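PDB 6E0K: cGAS/DncV-like nucleotidyltransferase in E. coli homolog from Rhodothermus marinus SG0.5JP17-172, which joins UTP and ATP into the cyclic dinucleotide 3',3'-cUAMP, the second messenger of a CBASS defence system against bacteriophage. Local coordinates for residues 2-12 and 229-237; 186-197 and 209-219. One frame throughout, in Å; residues are numbered along the deposited sequence.

Contact 1: residues 2-12 and 229-237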
loop_
_atom_site.group_PDB
_atom_site.type_symbol
_atom_site.label_atom_id
_atom_site.label_comp_id
_atom_site.label_asym_id
_atom_site.label_seq_id
_atom_site.Cartn_x
_atom_site.Cartn_y
_atom_site.Cartn_z
ATOM N N PRO A 2 0.459 18.146 -25.279
ATOM C CA PRO A 2 -0.449 17.404 -24.400
ATOM C C PRO A 2 -0.567 15.937 -24.791
ATOM O O PRO A 2 -0.236 15.602 -25.928
ATOM C CB PRO A 2 -1.793 18.120 -24.596
ATOM C CG PRO A 2 -1.456 19.440 -25.234
ATOM C CD PRO A 2 -0.272 19.133 -26.093
ATOM N N VAL A 3 -1.016 15.090 -23.867
ATOM C CA VAL A 3 -1.227 13.670 -24.148
ATOM C C VAL A 3 -2.672 13.463 -24.587
ATOM O O VAL A 3 -3.596 13.954 -23.921
ATOM C CB VAL A 3 -0.892 12.791 -22.934
ATOM C CG1 VAL A 3 -1.068 11.316 -23.296
ATOM C CG2 VAL A 3 0.531 13.044 -22.459
ATOM N N PRO A 4 -2.907 12.750 -25.691
ATOM C CA PRO A 4 -4.280 12.474 -26.129
ATOM C C PRO A 4 -5.110 11.800 -25.046
ATOM O O PRO A 4 -4.619 10.973 -24.270
ATOM C CB PRO A 4 -4.079 11.540 -27.324
ATOM C CG PRO A 4 -2.749 11.959 -27.890
ATOM C CD PRO A 4 -1.907 12.287 -26.669
ATOM N N GLU A 5 -6.401 12.146 -25.026
ATOM C CA GLU A 5 -7.308 11.587 -24.026
ATOM C C GLU A 5 -7.343 10.066 -24.093
ATOM O O GLU A 5 -7.347 9.394 -23.052
ATOM C CB GLU A 5 -8.713 12.155 -24.221
ATOM C CG GLU A 5 -9.774 11.522 -23.331
ATOM C CD GLU A 5 -9.761 12.079 -21.925
ATOM O OE1 GLU A 5 -9.184 13.173 -21.731
ATOM O OE2 GLU A 5 -10.337 11.429 -21.021
ATOM N N SER A 6 -7.367 9.505 -25.309
ATOM C CA SER A 6 -7.430 8.055 -25.457
ATOM C C SER A 6 -6.197 7.369 -24.889
ATOM O O SER A 6 -6.286 6.226 -24.420
ATOM C CB SER A 6 -7.589 7.683 -26.925
ATOM O OG SER A 6 -6.517 8.218 -27.690
ATOM N N GLN A 7 -5.035 8.018 -24.970
ATOM C CA GLN A 7 -3.839 7.456 -24.356
ATOM C C GLN A 7 -3.947 7.475 -22.839
ATOM O O GLN A 7 -3.622 6.484 -22.176
ATOM C CB GLN A 7 -2.597 8.227 -24.815
ATOM C CG GLN A 7 -1.294 7.717 -24.208
ATOM C CD GLN A 7 -0.990 6.289 -24.614
ATOM O OE1 GLN A 7 -0.503 6.038 -25.718
ATOM N NE2 GLN A 7 -1.296 5.343 -23.733
ATOM N N LEU A 8 -4.391 8.595 -22.270
ATOM C CA LEU A 8 -4.574 8.647 -20.826
ATOM C C LEU A 8 -5.617 7.637 -20.373
ATOM O O LEU A 8 -5.451 6.993 -19.331
ATOM C CB LEU A 8 -4.976 10.058 -20.405
ATOM C CG LEU A 8 -3.964 11.140 -20.776
ATOM C CD1 LEU A 8 -4.540 12.504 -20.431
ATOM C CD2 LEU A 8 -2.657 10.913 -20.021
ATOM N N GLU A 9 -6.686 7.467 -21.155
ATOM C CA GLU A 9 -7.721 6.510 -20.769
ATOM C C GLU A 9 -7.183 5.083 -20.781
ATOM O O GLU A 9 -7.484 4.297 -19.877
ATOM C CB GLU A 9 -8.936 6.642 -21.690
ATOM C CG GLU A 9 -10.217 5.978 -21.147
ATOM C CD GLU A 9 -10.250 4.470 -21.349
ATOM O OE1 GLU A 9 -9.611 3.972 -22.300
ATOM O OE2 GLU A 9 -10.920 3.782 -20.551
ATOM N N ARG A 10 -6.379 4.726 -21.787
ATOM C CA ARG A 10 -5.746 3.408 -21.778
ATOM C C ARG A 10 -4.870 3.223 -20.543
ATOM O O ARG A 10 -4.885 2.161 -19.904
ATOM C CB ARG A 10 -4.917 3.213 -23.054
ATOM C CG ARG A 10 -5.733 2.842 -24.277
ATOM C CD ARG A 10 -4.839 2.284 -25.386
ATOM N NE ARG A 10 -3.860 3.265 -25.843
ATOM C CZ ARG A 10 -4.134 4.242 -26.702
ATOM N NH1 ARG A 10 -5.360 4.371 -27.186
ATOM N NH2 ARG A 10 -3.186 5.097 -27.072
ATOM N N TRP A 11 -4.097 4.252 -20.191
ATOM C CA TRP A 11 -3.259 4.173 -19.005
ATOM C C TRP A 11 -4.076 4.038 -17.726
ATOM O O TRP A 11 -3.557 3.529 -16.725
ATOM C CB TRP A 11 -2.369 5.416 -18.930
ATOM C CG TRP A 11 -1.181 5.404 -19.848
ATOM C CD1 TRP A 11 -0.630 4.327 -20.483
ATOM C CD2 TRP A 11 -0.383 6.536 -20.202
ATOM N NE1 TRP A 11 0.469 4.726 -21.221
ATOM C CE2 TRP A 11 0.638 6.078 -21.062
ATOM C CE3 TRP A 11 -0.430 7.894 -19.866
ATOM C CZ2 TRP A 11 1.587 6.937 -21.620
ATOM C CZ3 TRP A 11 0.521 8.747 -20.414
ATOM C CH2 TRP A 11 1.514 8.261 -21.281
ATOM N N SER A 12 -5.344 4.460 -17.736
ATOM C CA SER A 12 -6.179 4.326 -16.547
ATOM C C SER A 12 -6.716 2.913 -16.335
ATOM O O SER A 12 -7.337 2.665 -15.296
ATOM C CB SER A 12 -7.363 5.296 -16.602
ATOM O OG SER A 12 -8.406 4.783 -17.438
ATOM N N GLY A 229 -14.229 14.844 -14.901
ATOM C CA GLY A 229 -14.392 15.469 -16.201
ATOM C C GLY A 229 -13.825 14.652 -17.342
ATOM O O GLY A 229 -14.550 13.938 -18.046
ATOM N N THR A 230 -12.521 14.778 -17.554
ATOM C CA THR A 230 -11.797 13.972 -18.520
ATOM C C THR A 230 -10.458 13.615 -17.908
ATOM O O THR A 230 -10.020 14.227 -16.931
ATOM C CB THR A 230 -11.562 14.700 -19.850
ATOM O OG1 THR A 230 -10.705 15.831 -19.636
ATOM C CG2 THR A 230 -12.870 15.169 -20.465
ATOM N N PHE A 231 -9.777 12.642 -18.512
ATOM C CA PHE A 231 -8.447 12.333 -18.009
ATOM C C PHE A 231 -7.462 13.453 -18.313
ATOM O O PHE A 231 -6.548 13.683 -17.523
ATOM C CB PHE A 231 -7.974 10.985 -18.551
ATOM C CG PHE A 231 -8.645 9.829 -17.878
ATOM C CD1 PHE A 231 -8.291 9.480 -16.584
ATOM C CD2 PHE A 231 -9.650 9.124 -18.510
ATOM C CE1 PHE A 231 -8.914 8.429 -15.929
ATOM C CE2 PHE A 231 -10.290 8.074 -17.860
ATOM C CZ PHE A 231 -9.921 7.721 -16.576
ATOM N N LYS A 232 -7.639 14.168 -19.427
ATOM C CA LYS A 232 -6.750 15.291 -19.726
ATOM C C LYS A 232 -6.898 16.390 -18.681
ATOM O O LYS A 232 -5.903 16.930 -18.181
ATOM C CB LYS A 232 -7.032 15.844 -21.124
ATOM C CG LYS A 232 -6.516 14.959 -22.241
ATOM C CD LYS A 232 -6.881 15.510 -23.610
ATOM C CE LYS A 232 -5.819 16.441 -24.149
ATOM N NZ LYS A 232 -6.109 16.707 -25.581
ATOM N N ASP A 233 -8.139 16.740 -18.341
ATOM C CA ASP A 233 -8.358 17.769 -17.332
ATOM C C ASP A 233 -7.869 17.309 -15.968
ATOM O O ASP A 233 -7.336 18.110 -15.193
ATOM C CB ASP A 233 -9.838 18.150 -17.268
ATOM C CG ASP A 233 -10.313 18.832 -18.538
ATOM O OD1 ASP A 233 -9.513 19.574 -19.141
ATOM O OD2 ASP A 233 -11.473 18.616 -18.936
ATOM N N THR A 234 -8.043 16.021 -15.658
ATOM C CA THR A 234 -7.574 15.504 -14.381
ATOM C C THR A 234 -6.054 15.501 -14.327
ATOM O O THR A 234 -5.462 15.944 -13.335
ATOM C CB THR A 234 -8.128 14.100 -14.140
ATOM O OG1 THR A 234 -9.555 14.164 -14.043
ATOM C CG2 THR A 234 -7.564 13.531 -12.846
ATOM N N PHE A 235 -5.405 15.024 -15.397
ATOM C CA PHE A 235 -3.944 15.004 -15.424
ATOM C C PHE A 235 -3.392 16.389 -15.105
ATOM O O PHE A 235 -2.564 16.549 -14.205
ATOM C CB PHE A 235 -3.452 14.514 -16.797
ATOM C CG PHE A 235 -1.953 14.260 -16.879
ATOM C CD1 PHE A 235 -1.053 15.319 -16.899
ATOM C CD2 PHE A 235 -1.459 12.967 -16.980
ATOM C CE1 PHE A 235 0.318 15.097 -16.989
ATOM C CE2 PHE A 235 -0.079 12.733 -17.075
ATOM C CZ PHE A 235 0.802 13.804 -17.076
ATOM N N CYS A 236 -3.906 17.414 -15.784
ATOM C CA CYS A 236 -3.354 18.758 -15.629
ATOM C C CYS A 236 -3.776 19.387 -14.311
ATOM O O CYS A 236 -2.966 20.056 -13.655
ATOM C CB CYS A 236 -3.778 19.632 -16.805
ATOM S SG CYS A 236 -2.954 19.130 -18.314
ATOM N N SER A 237 -5.033 19.193 -13.908
ATOM C CA SER A 237 -5.490 19.804 -12.661
ATOM C C SER A 237 -4.751 19.222 -11.467
ATOM O O SER A 237 -4.390 19.954 -10.537
ATOM C CB SER A 237 -7.002 19.625 -12.488
ATOM O OG SER A 237 -7.712 20.363 -13.476
#
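Phe231 N donates to Glu5 OE2 at 2.8 Å, and the next amide, Lys232 N, reaches the other oxygen of the same carboxylate, OE1, at 2.9 Å. Both N-H groups belong to the first turn of helix 231-244, where amides have no carbonyl of a preceding turn to bind, so one acidic side chain from helix 5-11 takes two N-H groups at the start of another helix. OE2 accepts the Phe231 N-H on its syn lone pair; at OE1 the donor also comes from the syn side but stands 26° out of the carboxylate plane. The Glu5 chain leaves its helix with CG anti to N (chi1 173°) and bends at chi2, which carries the carboxylate across to these amides. Within its own chain segment, Thr230 OG1 accepts from Asp233 N at 3.0 Å and completes the N-cap.

Beneath this polar grip, Leu8 wedges between three neighbours: CB against Phe231 CB (3.6 Å), CD1 against CA and CG of Lys232, and CD2 beside the Phe235 ring. Ser12 OG lies 3.4 Å from Phe231 CZ while donating to Glu9 O, and Glu9, whose OE1 is hydrogen-bonded to His13, lays its CG near Phe231 CE2. Trp283 of helix 269-285 touches both Leu8 and Phe235. A negative carboxylate at a helix N-terminus probably gains from the helix dipole, consistent with Glu5 remaining ionised here.

Contact 2: residues 186-197 and 209-219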
loop_
_atom_site.group_PDB
_atom_site.type_symbol
_atom_site.label_atom_id
_atom_site.label_comp_id
_atom_site.label_asym_id
_atom_site.label_seq_id
_atom_site.Cartn_x
_atom_site.Cartn_y
_atom_site.Cartn_z
ATOM N N TYR A 186 -10.920 8.688 -8.605
ATOM C CA TYR A 186 -9.649 8.652 -7.885
ATOM C C TYR A 186 -8.800 7.442 -8.281
ATOM O O TYR A 186 -7.622 7.587 -8.620
ATOM C CB TYR A 186 -9.913 8.676 -6.374
ATOM C CG TYR A 186 -8.669 8.574 -5.515
ATOM C CD1 TYR A 186 -7.606 9.462 -5.690
ATOM C CD2 TYR A 186 -8.560 7.609 -4.513
ATOM C CE1 TYR A 186 -6.476 9.377 -4.904
ATOM C CE2 TYR A 186 -7.429 7.515 -3.727
ATOM C CZ TYR A 186 -6.386 8.413 -3.931
ATOM O OH TYR A 186 -5.263 8.299 -3.145
ATOM N N LYS A 187 -9.377 6.247 -8.266
ATOM C CA LYS A 187 -8.545 5.078 -8.550
ATOM C C LYS A 187 -8.115 5.025 -10.017
ATOM O O LYS A 187 -6.946 4.727 -10.288
ATOM C CB LYS A 187 -9.267 3.786 -8.141
ATOM C CG LYS A 187 -9.596 3.743 -6.660
ATOM C CD LYS A 187 -8.374 3.934 -5.797
ATOM C CE LYS A 187 -8.731 3.793 -4.322
ATOM N NZ LYS A 187 -9.330 2.457 -4.018
ATOM N N PRO A 188 -8.990 5.299 -10.998
ATOM C CA PRO A 188 -8.489 5.384 -12.382
ATOM C C PRO A 188 -7.389 6.411 -12.544
ATOM O O PRO A 188 -6.479 6.211 -13.359
ATOM C CB PRO A 188 -9.735 5.762 -13.200
ATOM C CG PRO A 188 -10.895 5.242 -12.372
ATOM C CD PRO A 188 -10.460 5.425 -10.935
ATOM N N THR A 189 -7.447 7.510 -11.789
ATOM C CA THR A 189 -6.409 8.527 -11.909
ATOM C C THR A 189 -5.081 8.015 -11.365
ATOM O O THR A 189 -4.027 8.248 -11.969
ATOM C CB THR A 189 -6.848 9.810 -11.192
ATOM O OG1 THR A 189 -8.007 10.335 -11.861
ATOM C CG2 THR A 189 -5.742 10.866 -11.252
ATOM N N ILE A 190 -5.107 7.309 -10.230
ATOM C CA ILE A 190 -3.890 6.679 -9.727
ATOM C C ILE A 190 -3.292 5.770 -10.787
ATOM O O ILE A 190 -2.084 5.798 -11.050
ATOM C CB ILE A 190 -4.176 5.892 -8.440
ATOM C CG1 ILE A 190 -4.499 6.842 -7.284
ATOM C CG2 ILE A 190 -2.979 5.018 -8.085
ATOM C CD1 ILE A 190 -4.990 6.068 -6.053
ATOM N N ARG A 191 -4.134 4.951 -11.416
ATOM C CA ARG A 191 -3.613 4.008 -12.399
ATOM C C ARG A 191 -3.050 4.733 -13.610
ATOM O O ARG A 191 -2.010 4.335 -14.142
ATOM C CB ARG A 191 -4.704 3.016 -12.814
ATOM C CG ARG A 191 -5.177 2.177 -11.613
ATOM C CD ARG A 191 -6.078 1.016 -12.031
ATOM N NE ARG A 191 -7.217 1.472 -12.826
ATOM C CZ ARG A 191 -8.468 1.585 -12.378
ATOM N NH1 ARG A 191 -8.788 1.242 -11.135
ATOM N NH2 ARG A 191 -9.417 2.030 -13.207
ATOM N N MET A 192 -3.724 5.801 -14.050
ATOM C CA MET A 192 -3.211 6.627 -15.141
ATOM C C MET A 192 -1.801 7.120 -14.839
ATOM O O MET A 192 -0.896 6.989 -15.668
ATOM C CB MET A 192 -4.143 7.808 -15.379
ATOM C CG MET A 192 -3.631 8.752 -16.477
ATOM S SD MET A 192 -4.557 10.295 -16.539
ATOM C CE MET A 192 -4.045 11.086 -15.007
ATOM N N PHE A 193 -1.586 7.667 -13.642
ATOM C CA PHE A 193 -0.256 8.168 -13.322
ATOM C C PHE A 193 0.754 7.036 -13.149
ATOM O O PHE A 193 1.916 7.183 -13.540
ATOM C CB PHE A 193 -0.310 9.055 -12.079
ATOM C CG PHE A 193 -0.811 10.438 -12.364
ATOM C CD1 PHE A 193 -0.106 11.286 -13.213
ATOM C CD2 PHE A 193 -1.977 10.908 -11.773
ATOM C CE1 PHE A 193 -0.567 12.569 -13.482
ATOM C CE2 PHE A 193 -2.432 12.203 -12.020
ATOM C CZ PHE A 193 -1.724 13.031 -12.894
ATOM N N LYS A 194 0.342 5.902 -12.572
ATOM C CA LYS A 194 1.240 4.750 -12.513
ATOM C C LYS A 194 1.679 4.310 -13.903
ATOM O O LYS A 194 2.857 4.009 -14.127
ATOM C CB LYS A 194 0.567 3.579 -11.783
ATOM C CG LYS A 194 0.552 3.711 -10.290
ATOM C CD LYS A 194 -0.153 2.488 -9.720
ATOM C CE LYS A 194 -0.074 2.391 -8.234
ATOM N NZ LYS A 194 -0.428 0.966 -7.904
ATOM N N ASN A 195 0.734 4.197 -14.834
ATOM C CA ASN A 195 1.108 3.794 -16.188
ATOM C C ASN A 195 1.922 4.870 -16.906
ATOM O O ASN A 195 2.813 4.538 -17.702
ATOM C CB ASN A 195 -0.138 3.432 -16.988
ATOM C CG ASN A 195 -0.438 1.938 -16.965
ATOM O OD1 ASN A 195 0.458 1.092 -17.102
ATOM N ND2 ASN A 195 -1.705 1.604 -16.779
ATOM N N ALA A 196 1.636 6.148 -16.650
ATOM C CA ALA A 196 2.474 7.206 -17.215
ATOM C C ALA A 196 3.908 7.082 -16.714
ATOM O O ALA A 196 4.862 7.147 -17.497
ATOM C CB ALA A 196 1.887 8.572 -16.866
ATOM N N ARG A 197 4.067 6.885 -15.403
ATOM C CA ARG A 197 5.377 6.645 -14.804
ATOM C C ARG A 197 6.080 5.453 -15.449
ATOM O O ARG A 197 7.247 5.544 -15.847
ATOM C CB ARG A 197 5.195 6.417 -13.296
ATOM C CG ARG A 197 6.415 5.906 -12.543
ATOM C CD ARG A 197 5.957 5.084 -11.339
ATOM N NE ARG A 197 5.236 3.913 -11.798
ATOM C CZ ARG A 197 4.585 3.038 -11.034
ATOM N NH1 ARG A 197 4.522 3.148 -9.700
ATOM N NH2 ARG A 197 3.985 2.019 -11.627
ATOM N N LEU A 209 11.093 6.573 -10.009
ATOM C CA LEU A 209 10.426 7.831 -10.332
ATOM C C LEU A 209 9.194 8.067 -9.462
ATOM O O LEU A 209 8.952 9.191 -9.011
ATOM C CB LEU A 209 10.048 7.835 -11.811
ATOM C CG LEU A 209 9.317 9.073 -12.327
ATOM C CD1 LEU A 209 10.196 10.306 -12.187
ATOM C CD2 LEU A 209 8.963 8.834 -13.766
ATOM N N ALA A 210 8.407 7.026 -9.207
ATOM C CA ALA A 210 7.293 7.210 -8.283
ATOM C C ALA A 210 6.833 5.865 -7.743
ATOM O O ALA A 210 5.916 5.249 -8.299
ATOM C CB ALA A 210 6.129 7.940 -8.958
ATOM N N PRO A 211 7.450 5.381 -6.668
ATOM C CA PRO A 211 7.031 4.100 -6.089
ATOM C C PRO A 211 5.540 4.113 -5.788
ATOM O O PRO A 211 4.994 5.116 -5.322
ATOM C CB PRO A 211 7.872 3.997 -4.813
ATOM C CG PRO A 211 9.059 4.902 -5.062
ATOM C CD PRO A 211 8.522 6.024 -5.896
ATOM N N SER A 212 4.882 2.976 -6.049
ATOM C CA SER A 212 3.422 2.944 -6.104
ATOM C C SER A 212 2.780 3.460 -4.822
ATOM O O SER A 212 1.853 4.277 -4.859
ATOM C CB SER A 212 2.940 1.523 -6.387
ATOM O OG SER A 212 3.286 1.138 -7.711
ATOM N N TYR A 213 3.242 2.982 -3.674
ATOM C CA TYR A 213 2.606 3.399 -2.432
ATOM C C TYR A 213 2.751 4.903 -2.217
ATOM O O TYR A 213 1.783 5.586 -1.859
ATOM C CB TYR A 213 3.199 2.610 -1.265
ATOM C CG TYR A 213 2.753 3.089 0.094
ATOM C CD1 TYR A 213 1.500 2.748 0.587
ATOM C CD2 TYR A 213 3.588 3.866 0.884
ATOM C CE1 TYR A 213 1.090 3.160 1.841
ATOM C CE2 TYR A 213 3.182 4.300 2.146
ATOM C CZ TYR A 213 1.922 3.942 2.609
ATOM O OH TYR A 213 1.501 4.353 3.861
ATOM N N PHE A 214 3.958 5.441 -2.439
ATOM C CA PHE A 214 4.174 6.878 -2.276
ATOM C C PHE A 214 3.337 7.680 -3.264
ATOM O O PHE A 214 2.838 8.767 -2.937
ATOM C CB PHE A 214 5.655 7.214 -2.456
ATOM C CG PHE A 214 6.550 6.683 -1.372
ATOM C CD1 PHE A 214 6.075 6.479 -0.088
ATOM C CD2 PHE A 214 7.879 6.396 -1.651
ATOM C CE1 PHE A 214 6.913 5.997 0.907
ATOM C CE2 PHE A 214 8.722 5.909 -0.671
ATOM C CZ PHE A 214 8.238 5.712 0.613
ATOM N N LEU A 215 3.165 7.157 -4.481
ATOM C CA LEU A 215 2.370 7.872 -5.476
ATOM C C LEU A 215 0.903 7.913 -5.068
ATOM O O LEU A 215 0.251 8.955 -5.205
ATOM C CB LEU A 215 2.542 7.221 -6.853
ATOM C CG LEU A 215 1.730 7.836 -7.986
ATOM C CD1 LEU A 215 2.056 9.306 -8.145
ATOM C CD2 LEU A 215 2.001 7.059 -9.271
ATOM N N GLU A 216 0.373 6.799 -4.542
ATOM C CA GLU A 216 -0.999 6.798 -4.029
ATOM C C GLU A 216 -1.160 7.817 -2.916
ATOM O O GLU A 216 -2.125 8.594 -2.898
ATOM C CB GLU A 216 -1.394 5.403 -3.526
ATOM C CG GLU A 216 -1.568 4.397 -4.641
ATOM C CD GLU A 216 -2.267 3.102 -4.219
ATOM O OE1 GLU A 216 -2.905 3.015 -3.130
ATOM O OE2 GLU A 216 -2.148 2.144 -4.998
ATOM N N CYS A 217 -0.214 7.835 -1.973
ATOM C CA CYS A 217 -0.290 8.792 -0.876
ATOM C C CYS A 217 -0.212 10.226 -1.383
ATOM O O CYS A 217 -0.917 11.105 -0.877
ATOM C CB CYS A 217 0.826 8.525 0.142
ATOM S SG CYS A 217 0.634 6.978 1.070
ATOM N N LEU A 218 0.645 10.486 -2.375
ATOM C CA LEU A 218 0.752 11.833 -2.923
ATOM C C LEU A 218 -0.582 12.280 -3.503
ATOM O O LEU A 218 -1.071 13.379 -3.210
ATOM C CB LEU A 218 1.847 11.874 -3.993
ATOM C CG LEU A 218 2.122 13.247 -4.609
ATOM C CD1 LEU A 218 2.908 14.111 -3.616
ATOM C CD2 LEU A 218 2.879 13.113 -5.931
ATOM N N LEU A 219 -1.207 11.410 -4.299
ATOM C CA LEU A 219 -2.478 11.759 -4.927
ATOM C C LEU A 219 -3.615 11.847 -3.919
ATOM O O LEU A 219 -4.571 12.613 -4.128
ATOM C CB LEU A 219 -2.797 10.726 -6.012
ATOM C CG LEU A 219 -1.790 10.771 -7.168
ATOM C CD1 LEU A 219 -1.957 9.560 -8.096
ATOM C CD2 LEU A 219 -1.888 12.075 -7.969
HETATM O O HOH W 1 3.226 -0.465 -10.390
#
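Leu219 enters a hollow lined by Tyr186, Ile190 and Phe193: its CD1 meets Ile190 CG1 at 3.8 Å, its CD2 lies near the Phe193 ring, and its CB stands beside Tyr186 CE1. It is one of two bumps that helix 212-220 presents to helix 186-202; the axes of segments 186-197 and 212-219 lie 133° apart in direction. One turn earlier, the second bump, Leu215 CD2, settles between the CB of Phe193 and the CG of Lys194, 3.8 Å from the latter. In return Ile190 pushes CG2 against the methylene CG of Glu216, the two side chains crossing at about a right angle.

Polar groups border this apolar seam. Lys194, extended beyond CG, passes its CE close to Ser212 and brings NZ to 3.6 Å from Glu216 OE2, a long salt bridge; both groups are also held by Thr53, through its backbone O and its OG1 respectively. Where the chain enters helix 212-220, Arg197 bends at chi3 (64°), bringing NH1 to Ala210 O at 2.9 Å along an almost straight bond (175°) and to Ser212 OG at 3.1 Å. Both acceptors lie close to the guanidinium plane, and a water joins NH2 to the same hydroxyl. Lys194 and Ser212 bind ATP; the contact brings these residues of different helices side by side, Arg197 probably helping to fix the Ser212 hydroxyl while Glu216 and Thr53 hold Lys194.

How the contacts relate
Contact 2 is a buried interface nearer the middle of the chain, whereas contact 1 is only partly buried and lies further out, its centre about 14 Å from that of contact 2. Along the sequence, contact 2 is nested within the loop that contact 1 closes. The two sites touch directly: the carbonyls of Trp11 and Ser12 probably accept hydrogen bonds from Asn195 and Arg191, and Thr234 packs on Thr189, so helix 186-202 meets both segments of contact 1. Their chemistry differs with location: an acidic side chain grips backbone amides in contact 1, while in contact 2 basic side chains border a leucine-rich interface and include ATP-binding Lys194.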